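Local coordinates for protein SusD homolog (Bacteroides ovatus, PDB 4F53) that probably binds mucin O-glycans as a SusD-family outer-membrane lipoprotein with a TPR-like helical fold, at residues D129-I134 and A475-Y480; S151-Y156 and H514-C519; L200-A205 and Q223-A228; R344-L349 and K425-I430. All coordinates share one frame; numbering follows the deposited sequence.

Interaction 1: D129-I134 and A475-Y480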
loop_
_atom_site.group_PDB
_atom_site.type_symbol
_atom_site.label_atom_id
_atom_site.label_comp_id
_atom_site.label_asym_id
_atom_site.label_seq_id
_atom_site.Cartn_x
_atom_site.Cartn_y
_atom_site.Cartn_z
ATOM N N ASP A 129 9.389 1.633 4.753
ATOM C CA ASP A 129 8.162 1.153 5.411
ATOM C C ASP A 129 8.098 -0.378 5.444
ATOM O O ASP A 129 7.344 -0.921 6.244
ATOM C CB ASP A 129 6.903 1.734 4.755
ATOM C CG ASP A 129 6.715 3.222 5.050
ATOM O OD1 ASP A 129 7.474 3.770 5.879
ATOM O OD2 ASP A 129 5.806 3.832 4.456
ATOM N N THR A 130 8.920 -1.077 4.619
ATOM C CA THR A 130 8.994 -2.545 4.638
ATOM C C THR A 130 10.049 -3.025 5.650
ATOM O O THR A 130 9.818 -4.011 6.345
ATOM C CB THR A 130 9.299 -3.098 3.225
ATOM O OG1 THR A 130 8.340 -2.600 2.309
ATOM C CG2 THR A 130 9.280 -4.617 3.163
ATOM N N TYR A 131 11.201 -2.342 5.725
ATOM C CA TYR A 131 12.375 -2.796 6.483
ATOM C C TYR A 131 12.792 -2.025 7.718
ATOM O O TYR A 131 13.377 -2.632 8.609
ATOM C CB TYR A 131 13.596 -2.837 5.539
ATOM C CG TYR A 131 13.441 -3.925 4.499
ATOM C CD1 TYR A 131 13.709 -5.257 4.811
ATOM C CD2 TYR A 131 12.932 -3.639 3.233
ATOM C CE1 TYR A 131 13.492 -6.273 3.883
ATOM C CE2 TYR A 131 12.687 -4.649 2.306
ATOM C CZ TYR A 131 12.945 -5.966 2.645
ATOM O OH TYR A 131 12.686 -6.949 1.739
ATOM N N GLY A 132 12.542 -0.723 7.752
ATOM C CA GLY A 132 13.001 0.147 8.827
ATOM C C GLY A 132 14.263 0.839 8.347
ATOM O O GLY A 132 14.217 1.446 7.273
ATOM N N PRO A 133 15.427 0.712 9.042
ATOM C CA PRO A 133 16.672 1.317 8.513
ATOM C C PRO A 133 17.020 0.772 7.118
ATOM O O PRO A 133 16.845 -0.426 6.867
ATOM C CB PRO A 133 17.748 0.907 9.549
ATOM C CG PRO A 133 16.986 0.621 10.784
ATOM C CD PRO A 133 15.682 0.021 10.323
ATOM N N ILE A 134 17.456 1.652 6.202
ATOM C CA ILE A 134 17.816 1.253 4.828
ATOM C C ILE A 134 18.997 2.106 4.307
ATOM O O ILE A 134 19.168 3.243 4.775
ATOM C CB ILE A 134 16.579 1.382 3.838
ATOM C CG1 ILE A 134 16.041 2.838 3.755
ATOM C CG2 ILE A 134 15.456 0.350 4.106
ATOM C CD1 ILE A 134 15.323 3.200 2.448
ATOM N N ALA A 475 2.662 -9.592 10.235
ATOM C CA ALA A 475 4.015 -9.147 9.871
ATOM C C ALA A 475 4.128 -7.620 10.065
ATOM O O ALA A 475 3.290 -6.859 9.597
ATOM C CB ALA A 475 4.316 -9.533 8.423
ATOM N N ARG A 476 5.149 -7.189 10.785
ATOM C CA ARG A 476 5.392 -5.789 11.120
ATOM C C ARG A 476 6.454 -5.210 10.212
ATOM O O ARG A 476 6.601 -3.990 10.100
ATOM C CB ARG A 476 5.808 -5.650 12.602
ATOM C CG ARG A 476 4.863 -6.345 13.586
ATOM C CD ARG A 476 3.404 -5.969 13.342
ATOM N NE ARG A 476 3.160 -4.570 13.668
ATOM C CZ ARG A 476 1.954 -4.047 13.820
ATOM N NH1 ARG A 476 0.871 -4.784 13.597
ATOM N NH2 ARG A 476 1.817 -2.786 14.196
ATOM N N ARG A 477 7.196 -6.096 9.560
ATOM C CA ARG A 477 8.259 -5.731 8.629
ATOM C C ARG A 477 8.752 -7.001 7.931
ATOM O O ARG A 477 8.243 -8.092 8.189
ATOM C CB ARG A 477 9.422 -5.012 9.383
ATOM C CG ARG A 477 10.195 -5.934 10.320
ATOM C CD ARG A 477 11.356 -5.253 11.011
ATOM N NE ARG A 477 12.487 -4.968 10.127
ATOM C CZ ARG A 477 13.530 -5.765 9.929
ATOM N NH1 ARG A 477 13.563 -6.977 10.475
ATOM N NH2 ARG A 477 14.526 -5.380 9.140
HETATM N N MSE A 478 9.742 -6.843 7.055
HETATM C CA MSE A 478 10.432 -7.947 6.417
HETATM C C MSE A 478 11.831 -7.991 6.980
HETATM O O MSE A 478 12.404 -6.923 7.239
HETATM C CB MSE A 478 10.449 -7.792 4.879
HETATM C CG MSE A 478 9.076 -7.988 4.245
HETATM SE SE MSE A 478 8.438 -9.821 4.304
HETATM C CE MSE A 478 9.821 -10.712 3.231
ATOM N N PRO A 479 12.404 -9.203 7.192
ATOM C CA PRO A 479 13.796 -9.270 7.651
ATOM C C PRO A 479 14.751 -8.980 6.497
ATOM O O PRO A 479 14.391 -9.184 5.339
ATOM C CB PRO A 479 13.928 -10.704 8.158
ATOM C CG PRO A 479 12.950 -11.490 7.351
ATOM C CD PRO A 479 11.853 -10.553 6.914
ATOM N N TYR A 480 15.959 -8.503 6.798
ATOM C CA TYR A 480 16.950 -8.215 5.759
ATOM C C TYR A 480 17.358 -9.491 5.031
ATOM O O TYR A 480 17.524 -10.524 5.686
ATOM C CB TYR A 480 18.205 -7.526 6.353
ATOM C CG TYR A 480 17.929 -6.165 6.953
ATOM C CD1 TYR A 480 17.347 -5.151 6.194
ATOM C CD2 TYR A 480 18.295 -5.870 8.265
ATOM C CE1 TYR A 480 17.096 -3.896 6.739
ATOM C CE2 TYR A 480 18.048 -4.616 8.819
ATOM C CZ TYR A 480 17.434 -3.638 8.053
ATOM O OH TYR A 480 17.182 -2.397 8.570
HETATM O O HOH W 1 12.995 -9.573 2.992
#
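The C-terminal end of helix 110-131, part of the TPR-like helical core of this SusD homolog, is received by the extended loop R477-Y480, which meets T130, Y131 and P133. The contact is a worked example of how a helix terminus is satisfied from afar: its last carbonyls no longer have a following turn to bond with, and a loop more than three hundred residues later supplies the donors. M478 N gives its hydrogen to T130 O at 2.9 Å. Y131 O is gripped side-on by one guanidinium, from R477 NE at 2.9 Å and from R477 NH2 at 3.0 Å; NH2 lies in the carbonyl plane on a lone pair, whereas NE comes from above it. The R477 chain, with CG lodged between its own backbone N and carbonyl carbon (chi1 69°) and a bend at chi3 (-72°), brings the group there, and D509 holds the NH1 corner by a salt bridge. The same NH2 sits 3.5 Å above the plane of the Y480 ring, over its centre. Beyond the helix, where G132 turns the chain at positive phi, Y480 OH donates to P133 O at 2.6 Å. The Y131 and Y480 rings are nearly parallel, 12° apart, but slid so far that they barely overlap. M478 fills the space beside T130 and Y131, with CG of M478 3.5 Å from CG2 of T130 and its CB against the Y131 ring. At the far end of that ring, Y131 OH donates to a water 2.9 Å away, which in turn donates to P479 O.

Interaction 2: S151-Y156 and H514-C519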
loop_
_atom_site.group_PDB
_atom_site.type_symbol
_atom_site.label_atom_id
_atom_site.label_comp_id
_atom_site.label_asym_id
_atom_site.label_seq_id
_atom_site.Cartn_x
_atom_site.Cartn_y
_atom_site.Cartn_z
ATOM N N SER A 151 19.031 5.350 9.794
ATOM C CA SER A 151 17.912 5.013 10.659
ATOM C C SER A 151 16.610 5.395 9.914
ATOM O O SER A 151 16.661 6.250 9.022
ATOM C CB SER A 151 18.036 5.742 11.993
ATOM O OG SER A 151 17.915 7.146 11.855
ATOM N N GLN A 152 15.464 4.756 10.236
ATOM C CA GLN A 152 14.232 5.139 9.579
ATOM C C GLN A 152 13.933 6.638 9.848
ATOM O O GLN A 152 13.510 7.352 8.932
ATOM C CB GLN A 152 13.074 4.250 10.008
ATOM C CG GLN A 152 11.808 4.575 9.247
ATOM C CD GLN A 152 10.710 3.624 9.557
ATOM O OE1 GLN A 152 10.122 3.642 10.643
ATOM N NE2 GLN A 152 10.333 2.859 8.559
ATOM N N GLN A 153 14.221 7.122 11.069
ATOM C CA GLN A 153 14.035 8.527 11.424
ATOM C C GLN A 153 14.865 9.464 10.516
ATOM O O GLN A 153 14.338 10.479 10.047
ATOM C CB GLN A 153 14.371 8.801 12.874
ATOM C CG GLN A 153 14.067 10.288 13.191
ATOM C CD GLN A 153 14.240 10.694 14.608
ATOM O OE1 GLN A 153 14.517 9.880 15.488
ATOM N NE2 GLN A 153 14.078 11.980 14.835
ATOM N N ALA A 154 16.139 9.120 10.274
ATOM C CA ALA A 154 17.009 9.884 9.383
ATOM C C ALA A 154 16.502 9.831 7.936
ATOM O O ALA A 154 16.582 10.840 7.238
ATOM C CB ALA A 154 18.452 9.374 9.459
ATOM N N VAL A 155 15.925 8.695 7.501
ATOM C CA VAL A 155 15.344 8.538 6.153
ATOM C C VAL A 155 14.140 9.476 6.013
ATOM O O VAL A 155 14.101 10.265 5.066
ATOM C CB VAL A 155 14.968 7.076 5.843
ATOM C CG1 VAL A 155 14.239 6.969 4.505
ATOM C CG2 VAL A 155 16.207 6.175 5.854
ATOM N N TYR A 156 13.191 9.430 6.983
ATOM C CA TYR A 156 12.005 10.290 6.977
ATOM C C TYR A 156 12.390 11.777 7.042
ATOM O O TYR A 156 11.836 12.565 6.285
ATOM C CB TYR A 156 11.056 9.919 8.142
ATOM C CG TYR A 156 9.972 8.940 7.732
ATOM C CD1 TYR A 156 10.271 7.598 7.472
ATOM C CD2 TYR A 156 8.651 9.352 7.598
ATOM C CE1 TYR A 156 9.274 6.694 7.095
ATOM C CE2 TYR A 156 7.651 8.464 7.204
ATOM C CZ TYR A 156 7.965 7.133 6.959
ATOM O OH TYR A 156 6.968 6.274 6.558
ATOM N N HIS A 514 8.974 -3.941 15.312
ATOM C CA HIS A 514 8.316 -2.714 14.885
ATOM C C HIS A 514 9.355 -1.742 14.388
ATOM O O HIS A 514 10.398 -1.564 15.018
ATOM C CB HIS A 514 7.505 -2.080 16.025
ATOM C CG HIS A 514 6.253 -2.820 16.364
ATOM N ND1 HIS A 514 5.128 -2.156 16.844
ATOM C CD2 HIS A 514 5.985 -4.154 16.315
ATOM C CE1 HIS A 514 4.212 -3.093 17.045
ATOM N NE2 HIS A 514 4.683 -4.315 16.743
ATOM N N VAL A 515 9.081 -1.126 13.252
ATOM C CA VAL A 515 9.895 -0.066 12.667
ATOM C C VAL A 515 9.642 1.202 13.537
ATOM O O VAL A 515 8.724 1.220 14.382
ATOM C CB VAL A 515 9.642 0.147 11.128
ATOM C CG1 VAL A 515 9.934 -1.129 10.348
ATOM C CG2 VAL A 515 8.220 0.638 10.836
ATOM N N TRP A 516 10.498 2.212 13.380
ATOM C CA TRP A 516 10.477 3.458 14.140
ATOM C C TRP A 516 9.061 4.129 14.229
ATOM O O TRP A 516 8.655 4.454 15.344
ATOM C CB TRP A 516 11.519 4.409 13.547
ATOM C CG TRP A 516 11.430 5.832 14.007
ATOM C CD1 TRP A 516 11.873 6.349 15.187
ATOM C CD2 TRP A 516 10.907 6.933 13.253
ATOM N NE1 TRP A 516 11.634 7.710 15.229
ATOM C CE2 TRP A 516 11.061 8.097 14.044
ATOM C CE3 TRP A 516 10.326 7.050 11.972
ATOM C CZ2 TRP A 516 10.640 9.355 13.610
ATOM C CZ3 TRP A 516 9.948 8.310 11.528
ATOM C CH2 TRP A 516 10.092 9.440 12.349
ATOM N N TRP A 517 8.313 4.310 13.113
ATOM C CA TRP A 517 6.997 4.990 13.173
ATOM C C TRP A 517 5.909 4.115 13.791
ATOM O O TRP A 517 4.862 4.633 14.200
ATOM C CB TRP A 517 6.533 5.523 11.782
ATOM C CG TRP A 517 6.556 4.552 10.626
ATOM C CD1 TRP A 517 7.392 4.595 9.544
ATOM C CD2 TRP A 517 5.643 3.457 10.383
ATOM N NE1 TRP A 517 7.108 3.552 8.685
ATOM C CE2 TRP A 517 6.044 2.838 9.176
ATOM C CE3 TRP A 517 4.531 2.927 11.076
ATOM C CZ2 TRP A 517 5.416 1.679 8.680
ATOM C CZ3 TRP A 517 3.916 1.773 10.592
ATOM C CH2 TRP A 517 4.351 1.168 9.401
ATOM N N ASP A 518 6.140 2.789 13.855
ATOM C CA ASP A 518 5.156 1.823 14.362
ATOM C C ASP A 518 5.243 1.775 15.879
ATOM O O ASP A 518 5.684 0.782 16.460
ATOM C CB ASP A 518 5.383 0.449 13.706
ATOM C CG ASP A 518 4.333 -0.614 13.976
ATOM O OD1 ASP A 518 3.339 -0.306 14.662
ATOM O OD2 ASP A 518 4.518 -1.774 13.499
ATOM N N CYS A 519 4.814 2.860 16.527
ATOM C CA CYS A 519 4.927 2.947 17.980
ATOM C C CYS A 519 3.650 3.476 18.625
ATOM O O CYS A 519 3.738 4.132 19.670
ATOM C CB CYS A 519 6.138 3.795 18.368
ATOM S SG CYS A 519 6.146 5.443 17.611
HETATM O O HOH W 2 12.277 8.910 17.838
#
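The first turn of helix 152-173 faces a type I beta turn running from V515 to D518, the backbones coming nearest at Q152 and W516, whose CA atoms are 6.1 Å apart. Q152 reaches over fully extended, with CG anti to the backbone N (chi1 -176°), and its OE1 accepts from W517 N at 3.1 Å, nearly along the C=O axis. That oxygen also lies at the edge of the W516 indole, while NE2 is bonded to T128 OG1, so the amide is held at both ends. Q153 lies over one face of the W516 indole, its CB making a CH-pi contact 3.8 Å from the centroid of the five-membered ring; the amide and indole planes are 14° apart. W516 NE1 donates to a water at 2.9 Å. Y156 lies obliquely to both indoles, its CG 3.8 Å from W516 CZ3, and Y156 OH and W517 NE1 both bond to D129 OD1. With an alanine in place of W516, Q153 would probably lose the face it rests on and the Y156 ring would be left with a gap beside CG. Y156, W516 and W517 form an aromatic cluster that joins the C-terminal loop of this SusD-family fold to the first turns of helix 152-173.

Interaction 3: L200-A205 and Q223-A228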
loop_
_atom_site.group_PDB
_atom_site.type_symbol
_atom_site.label_atom_id
_atom_site.label_comp_id
_atom_site.label_asym_id
_atom_site.label_seq_id
_atom_site.Cartn_x
_atom_site.Cartn_y
_atom_site.Cartn_z
ATOM N N LEU A 200 1.800 13.871 -0.447
ATOM C CA LEU A 200 2.805 12.937 0.066
ATOM C C LEU A 200 3.329 13.459 1.428
ATOM O O LEU A 200 3.549 12.691 2.361
ATOM C CB LEU A 200 3.961 12.803 -0.957
ATOM C CG LEU A 200 5.135 11.883 -0.567
ATOM C CD1 LEU A 200 4.696 10.407 -0.471
ATOM C CD2 LEU A 200 6.287 12.030 -1.560
ATOM N N LYS A 201 3.549 14.773 1.517
ATOM C CA LYS A 201 4.011 15.436 2.733
ATOM C C LYS A 201 3.008 15.166 3.878
ATOM O O LYS A 201 3.431 14.822 4.972
ATOM C CB LYS A 201 4.214 16.944 2.476
ATOM C CG LYS A 201 4.637 17.743 3.716
ATOM C CD LYS A 201 4.942 19.203 3.334
ATOM C CE LYS A 201 5.276 20.076 4.515
ATOM N NZ LYS A 201 5.523 21.481 4.089
ATOM N N LEU A 202 1.701 15.255 3.610
ATOM C CA LEU A 202 0.643 14.983 4.597
ATOM C C LEU A 202 0.642 13.501 4.981
ATOM O O LEU A 202 0.490 13.184 6.149
ATOM C CB LEU A 202 -0.732 15.423 4.022
ATOM C CG LEU A 202 -1.996 15.077 4.802
ATOM C CD1 LEU A 202 -2.068 15.840 6.131
ATOM C CD2 LEU A 202 -3.210 15.389 3.979
ATOM N N ARG A 203 0.845 12.606 4.014
ATOM C CA ARG A 203 0.898 11.158 4.261
ATOM C C ARG A 203 2.069 10.830 5.214
ATOM O O ARG A 203 1.874 10.141 6.199
ATOM C CB ARG A 203 1.011 10.358 2.941
ATOM C CG ARG A 203 1.275 8.854 3.191
ATOM C CD ARG A 203 1.830 8.151 1.979
ATOM N NE ARG A 203 0.777 7.802 1.021
ATOM C CZ ARG A 203 1.010 7.173 -0.128
ATOM N NH1 ARG A 203 2.249 6.838 -0.471
ATOM N NH2 ARG A 203 0.002 6.841 -0.926
HETATM N N MSE A 204 3.233 11.426 4.977
HETATM C CA MSE A 204 4.412 11.203 5.804
HETATM C C MSE A 204 4.314 11.899 7.170
HETATM O O MSE A 204 4.798 11.343 8.138
HETATM C CB MSE A 204 5.656 11.636 5.058
HETATM C CG MSE A 204 5.904 10.766 3.838
HETATM SE SE MSE A 204 7.578 11.242 3.020
HETATM C CE MSE A 204 8.747 10.798 4.439
ATOM N N ALA A 205 3.663 13.070 7.252
ATOM C CA ALA A 205 3.461 13.751 8.524
ATOM C C ALA A 205 2.528 12.925 9.387
ATOM O O ALA A 205 2.867 12.643 10.534
ATOM C CB ALA A 205 2.884 15.143 8.300
ATOM N N GLN A 223 2.641 20.374 12.261
ATOM C CA GLN A 223 3.072 21.509 11.443
ATOM C C GLN A 223 3.265 21.124 9.981
ATOM O O GLN A 223 2.839 21.866 9.105
ATOM C CB GLN A 223 4.370 22.119 11.999
ATOM C CG GLN A 223 4.850 23.374 11.258
ATOM C CD GLN A 223 6.003 24.075 11.941
ATOM O OE1 GLN A 223 6.326 23.832 13.118
ATOM N NE2 GLN A 223 6.624 25.000 11.223
ATOM N N LEU A 224 3.916 19.981 9.719
ATOM C CA LEU A 224 4.159 19.505 8.351
ATOM C C LEU A 224 2.827 19.234 7.647
ATOM O O LEU A 224 2.643 19.637 6.504
ATOM C CB LEU A 224 5.043 18.236 8.371
ATOM C CG LEU A 224 6.489 18.439 8.894
ATOM C CD1 LEU A 224 7.097 17.128 9.325
ATOM C CD2 LEU A 224 7.368 19.144 7.855
ATOM N N ALA A 225 1.881 18.617 8.365
ATOM C CA ALA A 225 0.550 18.287 7.872
ATOM C C ALA A 225 -0.248 19.569 7.557
ATOM O O ALA A 225 -0.812 19.681 6.469
ATOM C CB ALA A 225 -0.170 17.453 8.901
ATOM N N GLU A 226 -0.249 20.544 8.489
ATOM C CA GLU A 226 -0.931 21.841 8.330
ATOM C C GLU A 226 -0.362 22.640 7.159
ATOM O O GLU A 226 -1.143 23.226 6.401
ATOM C CB GLU A 226 -0.869 22.663 9.613
ATOM C CG GLU A 226 -1.700 22.056 10.737
ATOM C CD GLU A 226 -1.667 22.773 12.071
ATOM O OE1 GLU A 226 -0.846 23.702 12.254
ATOM O OE2 GLU A 226 -2.518 22.436 12.924
ATOM N N GLU A 227 0.975 22.625 6.978
ATOM C CA GLU A 227 1.646 23.321 5.867
ATOM C C GLU A 227 1.244 22.734 4.519
ATOM O O GLU A 227 0.994 23.477 3.585
ATOM C CB GLU A 227 3.174 23.227 6.009
ATOM C CG GLU A 227 3.787 24.213 6.985
ATOM C CD GLU A 227 5.287 24.078 7.180
ATOM O OE1 GLU A 227 5.908 23.197 6.544
ATOM O OE2 GLU A 227 5.845 24.878 7.962
ATOM N N ALA A 228 1.215 21.404 4.423
ATOM C CA ALA A 228 0.854 20.649 3.206
ATOM C C ALA A 228 -0.579 21.010 2.743
ATOM O O ALA A 228 -0.787 21.295 1.574
ATOM C CB ALA A 228 0.973 19.142 3.464
#
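K201 NZ lies between two carboxylates, making a salt bridge to E227 OE1 at 3.0 Å and another to D164. The E227 bridge spans an antiparallel helix pair, helix 190-207 against helix 221-231, a pairing characteristic of TPR-like folds, whereas D164 ties K201 to helix 152-173; a short two-stranded hairpin lies between the paired helices in the chain. The axes of the segments run at 159° to each other and approach to 8.2 Å, close for two helices, and the pair illustrates how small residues permit such proximity: A205, A225 and A228 all lie in the interface. K201 has CG anti to the backbone N (chi1 177°) and is extended from there to its end; this straight chain carries CG past A228 CB at 3.9 Å and CE past L224 O at 3.3 Å, and puts NZ at E227. E227 OE1 receives the ammonium on its anti lone pair, turned away from the other oxygen, and has K219 as a second salt-bridge partner; the buried lysine charge is therefore probably well compensated. Beside the salt bridge the side-chain contacts are apolar. A205 CB nestles between L224 and A225, 3.8 Å from L224 CB and 3.6 Å from A225 N. L202, whose other contacts reach L343 and R344 on helix 337-349, sets its CD1 methyl 3.7 Å from A225 CB.

Interaction 4: R344-L349 and K425-I430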
loop_
_atom_site.group_PDB
_atom_site.type_symbol
_atom_site.label_atom_id
_atom_site.label_comp_id
_atom_site.label_asym_id
_atom_site.label_seq_id
_atom_site.Cartn_x
_atom_site.Cartn_y
_atom_site.Cartn_z
ATOM N N ARG A 344 -6.896 14.002 5.949
ATOM C CA ARG A 344 -7.376 15.263 6.504
ATOM C C ARG A 344 -8.389 14.993 7.584
ATOM O O ARG A 344 -8.388 15.718 8.556
ATOM C CB ARG A 344 -7.952 16.179 5.412
ATOM C CG ARG A 344 -6.847 16.781 4.567
ATOM C CD ARG A 344 -7.425 17.498 3.391
ATOM N NE ARG A 344 -7.777 18.872 3.739
ATOM C CZ ARG A 344 -8.292 19.741 2.883
ATOM N NH1 ARG A 344 -8.521 19.384 1.625
ATOM N NH2 ARG A 344 -8.577 20.976 3.273
ATOM N N ALA A 345 -9.229 13.939 7.445
ATOM C CA ALA A 345 -10.201 13.538 8.476
ATOM C C ALA A 345 -9.462 13.142 9.757
ATOM O O ALA A 345 -9.869 13.536 10.846
ATOM C CB ALA A 345 -11.055 12.365 7.983
ATOM N N GLU A 346 -8.355 12.388 9.612
ATOM C CA GLU A 346 -7.549 11.923 10.731
ATOM C C GLU A 346 -6.855 13.111 11.416
ATOM O O GLU A 346 -6.898 13.215 12.644
ATOM C CB GLU A 346 -6.540 10.853 10.304
ATOM C CG GLU A 346 -5.730 10.359 11.496
ATOM C CD GLU A 346 -4.656 9.328 11.230
ATOM O OE1 GLU A 346 -4.601 8.787 10.097
ATOM O OE2 GLU A 346 -3.851 9.076 12.157
ATOM N N GLY A 347 -6.278 14.004 10.628
ATOM C CA GLY A 347 -5.633 15.198 11.169
ATOM C C GLY A 347 -6.624 16.078 11.912
ATOM O O GLY A 347 -6.274 16.663 12.932
ATOM N N ALA A 348 -7.871 16.188 11.404
ATOM C CA ALA A 348 -8.918 16.993 12.039
ATOM C C ALA A 348 -9.308 16.338 13.376
ATOM O O ALA A 348 -9.488 17.039 14.374
ATOM C CB ALA A 348 -10.118 17.146 11.106
ATOM N N LEU A 349 -9.347 14.991 13.403
ATOM C CA LEU A 349 -9.611 14.192 14.610
ATOM C C LEU A 349 -8.509 14.406 15.666
ATOM O O LEU A 349 -8.806 14.426 16.860
ATOM C CB LEU A 349 -9.712 12.702 14.228
ATOM C CG LEU A 349 -10.192 11.751 15.324
ATOM C CD1 LEU A 349 -11.640 12.025 15.697
ATOM C CD2 LEU A 349 -9.937 10.329 14.948
ATOM N N LYS A 425 -12.675 4.867 18.270
ATOM C CA LYS A 425 -13.791 4.418 17.438
ATOM C C LYS A 425 -13.914 5.297 16.162
ATOM O O LYS A 425 -14.280 4.774 15.110
ATOM C CB LYS A 425 -15.117 4.393 18.228
ATOM C CG LYS A 425 -15.148 3.493 19.487
ATOM C CD LYS A 425 -15.056 2.001 19.194
ATOM C CE LYS A 425 -15.139 1.159 20.448
ATOM N NZ LYS A 425 -14.810 -0.274 20.183
ATOM N N SER A 426 -13.558 6.597 16.240
ATOM C CA SER A 426 -13.608 7.479 15.065
ATOM C C SER A 426 -12.455 7.192 14.134
ATOM O O SER A 426 -12.646 7.197 12.927
ATOM C CB SER A 426 -13.591 8.948 15.463
ATOM O OG SER A 426 -14.712 9.239 16.268
ATOM N N LEU A 427 -11.261 6.950 14.687
ATOM C CA LEU A 427 -10.077 6.612 13.903
ATOM C C LEU A 427 -10.327 5.298 13.175
ATOM O O LEU A 427 -9.984 5.179 12.006
ATOM C CB LEU A 427 -8.832 6.523 14.819
ATOM C CG LEU A 427 -7.473 6.190 14.127
ATOM C CD1 LEU A 427 -7.095 7.263 13.089
ATOM C CD2 LEU A 427 -6.347 5.971 15.174
ATOM N N GLU A 428 -10.988 4.334 13.844
ATOM C CA GLU A 428 -11.316 3.059 13.207
ATOM C C GLU A 428 -12.238 3.285 11.989
ATOM O O GLU A 428 -11.986 2.695 10.939
ATOM C CB GLU A 428 -11.938 2.096 14.202
ATOM C CG GLU A 428 -12.242 0.753 13.561
ATOM C CD GLU A 428 -12.719 -0.330 14.500
ATOM O OE1 GLU A 428 -13.258 0.013 15.576
ATOM O OE2 GLU A 428 -12.585 -1.523 14.141
ATOM N N GLN A 429 -13.251 4.179 12.103
ATOM C CA GLN A 429 -14.124 4.503 10.967
ATOM C C GLN A 429 -13.334 5.101 9.819
ATOM O O GLN A 429 -13.434 4.603 8.710
ATOM C CB GLN A 429 -15.269 5.449 11.360
ATOM C CG GLN A 429 -16.289 4.812 12.322
ATOM C CD GLN A 429 -17.557 5.617 12.355
ATOM O OE1 GLN A 429 -17.617 6.654 12.987
ATOM N NE2 GLN A 429 -18.582 5.191 11.629
ATOM N N ILE A 430 -12.508 6.120 10.085
ATOM C CA ILE A 430 -11.701 6.794 9.070
ATOM C C ILE A 430 -10.800 5.792 8.316
ATOM O O ILE A 430 -10.756 5.811 7.077
ATOM C CB ILE A 430 -10.850 7.946 9.710
ATOM C CG1 ILE A 430 -11.763 9.093 10.241
ATOM C CG2 ILE A 430 -9.731 8.474 8.727
ATOM C CD1 ILE A 430 -11.023 10.140 11.176
#
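The carboxylate of E346 carries the methyl CD1 of L427 over one of its faces, with CD1 3.7 Å from E346 CD, while its two oxygens are engaged in salt bridges: OE1 with R451 and OE2 with R350. The extended side chain, with CG anti to the backbone N (chi1 -179°), lays its aliphatic part beside the leucine and carries the charge on to the arginines. A second flat group is the peptide joining A345 to E346: the CD1 methyl of I430 lies over one of its faces, 3.6 Å from A345 O, and also touches A345 CB at 3.9 Å. The two helices, 337-349 and 423-438, pack antiparallel as part of the TPR-like helical fold, their segment axes 170° apart and 10.0 Å at closest approach. L349 forks across the other helix, its CD1 resting 3.7 Å from S426 CB and its CD2 3.6 Å from L427 N, so that one leucine straddles two successive residues. The same CD2 reaches I430 CD1, closing an apolar row between the helices. S426 presents its CB to the leucine, while its OG is bonded to D422 O. With an alanine here in place of E346, R350 and R451 would probably be left without the carboxylate they share, and the L427 methyl would lose its cover. The chemistry illustrates a division of labour: between the segments the contact is wholly van der Waals, and the pairing probably rests mainly on shape, while E346 turns its charge to R350 and R451, both outside the two segments.

In the fold
From the N terminus, helix 110-131 opens interaction 1 and the start of helix 152-173 opens interaction 2; neither closes until the C-terminal region, at 475-480 and then 514-519, so the two cross. Inside both long loops lie interaction 3, a short closure between helices 190-207 and 221-231, and then interaction 4, joining helices 337-349 and 423-438 in series with it. D129 joins interactions 1 and 2. M204 packs on Y156, linking interactions 2 and 3, and L202 packs on R344, linking 3 and 4. A chain of contacts thus runs from the C-terminal loops through helices 152-173, 190-207 and 337-349.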